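Long-range contact in oxygenase-reductase (Streptomyces fradiae, PDB 4OSP), which reduces the C-6 ketone of angucyclinones with NADPH through its C-terminal ketoreductase domain, a Rossmann-fold member of the short-chain dehydrogenase/reductase family: residues B[193-201]-B[246-257]. Sequence-based numbering, arbitrary orientation.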
# COMPACT_ATOMS: atom_id res chain seq x y z
N ILE B 193 -19.89 9.59 8.65
CA ILE B 193 -20.07 8.18 8.38
C ILE B 193 -18.71 7.60 8.02
O ILE B 193 -18.02 8.16 7.18
CB ILE B 193 -21.07 7.97 7.21
CG1 ILE B 193 -22.44 8.56 7.57
CG2 ILE B 193 -21.19 6.50 6.86
CD1 ILE B 193 -23.27 8.97 6.37
N THR B 194 -18.32 6.51 8.67
CA THR B 194 -17.08 5.82 8.28
C THR B 194 -17.36 4.79 7.20
O THR B 194 -18.45 4.21 7.16
CB THR B 194 -16.36 5.14 9.47
OG1 THR B 194 -17.06 3.94 9.82
CG2 THR B 194 -16.26 6.08 10.68
N VAL B 195 -16.38 4.59 6.33
CA VAL B 195 -16.47 3.64 5.23
C VAL B 195 -15.16 2.85 5.21
O VAL B 195 -14.08 3.42 5.01
CB VAL B 195 -16.69 4.35 3.86
CG1 VAL B 195 -17.15 3.36 2.81
CG2 VAL B 195 -17.72 5.48 3.98
N ASN B 196 -15.25 1.55 5.45
CA ASN B 196 -14.06 0.71 5.51
C ASN B 196 -14.24 -0.61 4.76
O ASN B 196 -15.37 -1.04 4.48
CB ASN B 196 -13.65 0.45 6.96
CG ASN B 196 -13.13 1.69 7.65
OD1 ASN B 196 -12.02 2.15 7.37
ND2 ASN B 196 -13.92 2.23 8.57
N SER B 197 -13.12 -1.24 4.44
CA SER B 197 -13.11 -2.55 3.79
C SER B 197 -12.53 -3.56 4.77
O SER B 197 -11.67 -3.23 5.58
CB SER B 197 -12.25 -2.51 2.53
OG SER B 197 -12.96 -1.97 1.44
N VAL B 198 -13.05 -4.78 4.71
CA VAL B 198 -12.52 -5.89 5.48
C VAL B 198 -12.17 -7.01 4.49
O VAL B 198 -13.00 -7.40 3.67
CB VAL B 198 -13.55 -6.41 6.52
CG1 VAL B 198 -12.97 -7.59 7.29
CG2 VAL B 198 -13.95 -5.30 7.48
N GLY B 199 -10.92 -7.48 4.54
CA GLY B 199 -10.45 -8.51 3.62
C GLY B 199 -10.25 -9.85 4.31
O GLY B 199 -9.35 -10.01 5.13
N PRO B 200 -11.11 -10.84 3.99
CA PRO B 200 -10.94 -12.19 4.53
C PRO B 200 -9.75 -12.91 3.89
O PRO B 200 -9.28 -12.52 2.82
CB PRO B 200 -12.24 -12.90 4.14
CG PRO B 200 -13.16 -11.84 3.61
CD PRO B 200 -12.29 -10.73 3.12
N GLY B 201 -9.24 -13.93 4.56
CA GLY B 201 -8.40 -14.93 3.91
C GLY B 201 -9.27 -16.14 3.61
O GLY B 201 -10.49 -16.02 3.43
N ALA B 246 -14.50 2.45 16.63
CA ALA B 246 -13.83 2.58 15.34
C ALA B 246 -14.22 3.87 14.65
O ALA B 246 -14.07 4.00 13.43
CB ALA B 246 -14.14 1.38 14.47
N ARG B 247 -14.70 4.85 15.42
CA ARG B 247 -15.12 6.12 14.86
C ARG B 247 -13.97 6.86 14.14
O ARG B 247 -14.21 7.69 13.26
CB ARG B 247 -15.76 7.01 15.93
CG ARG B 247 -14.77 7.70 16.86
CD ARG B 247 -15.40 8.04 18.22
NE ARG B 247 -14.35 8.25 19.21
CZ ARG B 247 -13.93 7.34 20.09
NH1 ARG B 247 -14.50 6.14 20.14
NH2 ARG B 247 -12.94 7.62 20.92
N TRP B 248 -12.73 6.55 14.51
CA TRP B 248 -11.59 7.29 13.98
C TRP B 248 -10.86 6.50 12.89
O TRP B 248 -9.76 6.88 12.48
CB TRP B 248 -10.64 7.73 15.12
CG TRP B 248 -9.75 8.92 14.80
CD1 TRP B 248 -8.39 8.99 14.92
CD2 TRP B 248 -10.17 10.22 14.32
NE1 TRP B 248 -7.94 10.23 14.54
CE2 TRP B 248 -9.01 11.00 14.16
CE3 TRP B 248 -11.42 10.78 14.00
CZ2 TRP B 248 -9.05 12.32 13.69
CZ3 TRP B 248 -11.46 12.09 13.54
CH2 TRP B 248 -10.29 12.85 13.39
N ILE B 249 -11.48 5.42 12.42
CA ILE B 249 -10.98 4.67 11.27
C ILE B 249 -11.93 4.81 10.08
O ILE B 249 -13.10 4.39 10.15
CB ILE B 249 -10.78 3.17 11.60
CG1 ILE B 249 -9.83 2.99 12.79
CG2 ILE B 249 -10.27 2.41 10.37
CD1 ILE B 249 -9.83 1.58 13.34
N THR B 250 -11.44 5.39 9.00
CA THR B 250 -12.21 5.44 7.76
C THR B 250 -11.34 5.38 6.50
O THR B 250 -10.17 5.73 6.53
CB THR B 250 -13.17 6.65 7.71
OG1 THR B 250 -14.12 6.45 6.67
CG2 THR B 250 -12.39 7.93 7.49
N GLY B 251 -11.93 4.91 5.40
CA GLY B 251 -11.21 4.80 4.14
C GLY B 251 -10.15 3.72 4.11
O GLY B 251 -9.34 3.66 3.19
N SER B 252 -10.14 2.85 5.12
CA SER B 252 -9.05 1.89 5.26
C SER B 252 -9.49 0.46 4.98
O SER B 252 -10.67 0.19 4.76
CB SER B 252 -8.40 2.01 6.64
OG SER B 252 -9.24 1.46 7.64
N TYR B 253 -8.51 -0.44 4.99
CA TYR B 253 -8.70 -1.84 4.67
C TYR B 253 -8.21 -2.66 5.88
O TYR B 253 -7.06 -2.56 6.28
CB TYR B 253 -7.91 -2.18 3.39
CG TYR B 253 -7.91 -3.66 2.98
CD1 TYR B 253 -7.00 -4.55 3.54
CD2 TYR B 253 -8.80 -4.14 1.99
CE1 TYR B 253 -6.98 -5.88 3.16
CE2 TYR B 253 -8.79 -5.49 1.62
CZ TYR B 253 -7.88 -6.35 2.21
OH TYR B 253 -7.83 -7.69 1.85
N LEU B 254 -9.10 -3.43 6.49
CA LEU B 254 -8.72 -4.30 7.61
C LEU B 254 -8.38 -5.71 7.15
O LEU B 254 -9.13 -6.34 6.41
CB LEU B 254 -9.79 -4.31 8.70
CG LEU B 254 -9.65 -3.09 9.61
CD1 LEU B 254 -10.47 -1.93 9.07
CD2 LEU B 254 -10.01 -3.39 11.05
N ASP B 255 -7.22 -6.19 7.58
CA ASP B 255 -6.69 -7.45 7.10
C ASP B 255 -7.09 -8.58 8.04
O ASP B 255 -6.32 -8.99 8.92
CB ASP B 255 -5.17 -7.35 6.96
CG ASP B 255 -4.53 -8.64 6.52
OD1 ASP B 255 -5.23 -9.56 6.03
OD2 ASP B 255 -3.30 -8.75 6.67
N ALA B 256 -8.32 -9.06 7.87
CA ALA B 256 -8.88 -10.14 8.70
C ALA B 256 -8.64 -11.50 8.07
O ALA B 256 -9.59 -12.23 7.76
CB ALA B 256 -10.36 -9.91 8.94
N SER B 257 -7.37 -11.85 7.89
CA SER B 257 -6.99 -13.07 7.19
C SER B 257 -5.99 -13.94 7.97
O SER B 257 -5.42 -14.88 7.41
CB SER B 257 -6.38 -12.72 5.83
OG SER B 257 -5.11 -12.10 6.01
O HOH W 1 -15.69 8.64 6.33
O HOH W 2 -15.43 2.40 11.47
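The parallel pairing of S197 and V198 in strand 194-200 with Y253 and L254 in strand 253-256 adds the last strand to the Rossmann sheet of this short-chain dehydrogenase/reductase domain. Strand 151-155 flanks the other side of 194-200, so the latter is an inner strand. Three backbone hydrogen bonds set the register: S197 N to S252 O, L254 N to S197 O (2.7 Å) and G199 N to L254 O (2.8 Å). V198 and L254 face helix 231-242, both touching L241, and V198 CG1 also meets A256 CB at 3.9 Å. On the opposite face, G199 N lies over one face of the Y253 ring. With no side chain on G199, Y253 OH can lie directly against its backbone, 3.3 Å from G199 CA. S197 turns its OG to T181 and D178 of helix 168-187.

Ahead of strand 253-256, residues 249-252 are held to 194-196 largely through side chains. The amide of N196 works at both ends: ND2 donates to I249 O at 2.8 Å and 173°; this acceptor lies in the amide plane of N196, but ND2 stands above the plane of the I249 carbonyl. OD1 accepts S252 N and S252 OG (2.9 Å) from opposite faces, which fixes the amide's rotation. One backbone bond joins them, G251 N to V195 O, and the positive phi of G251 favours glycine. T250 holds OG1 anti to its backbone N (chi1 -165°), where it accepts V195 N at 2.9 Å and donates to a water that in turn donates to I193 O.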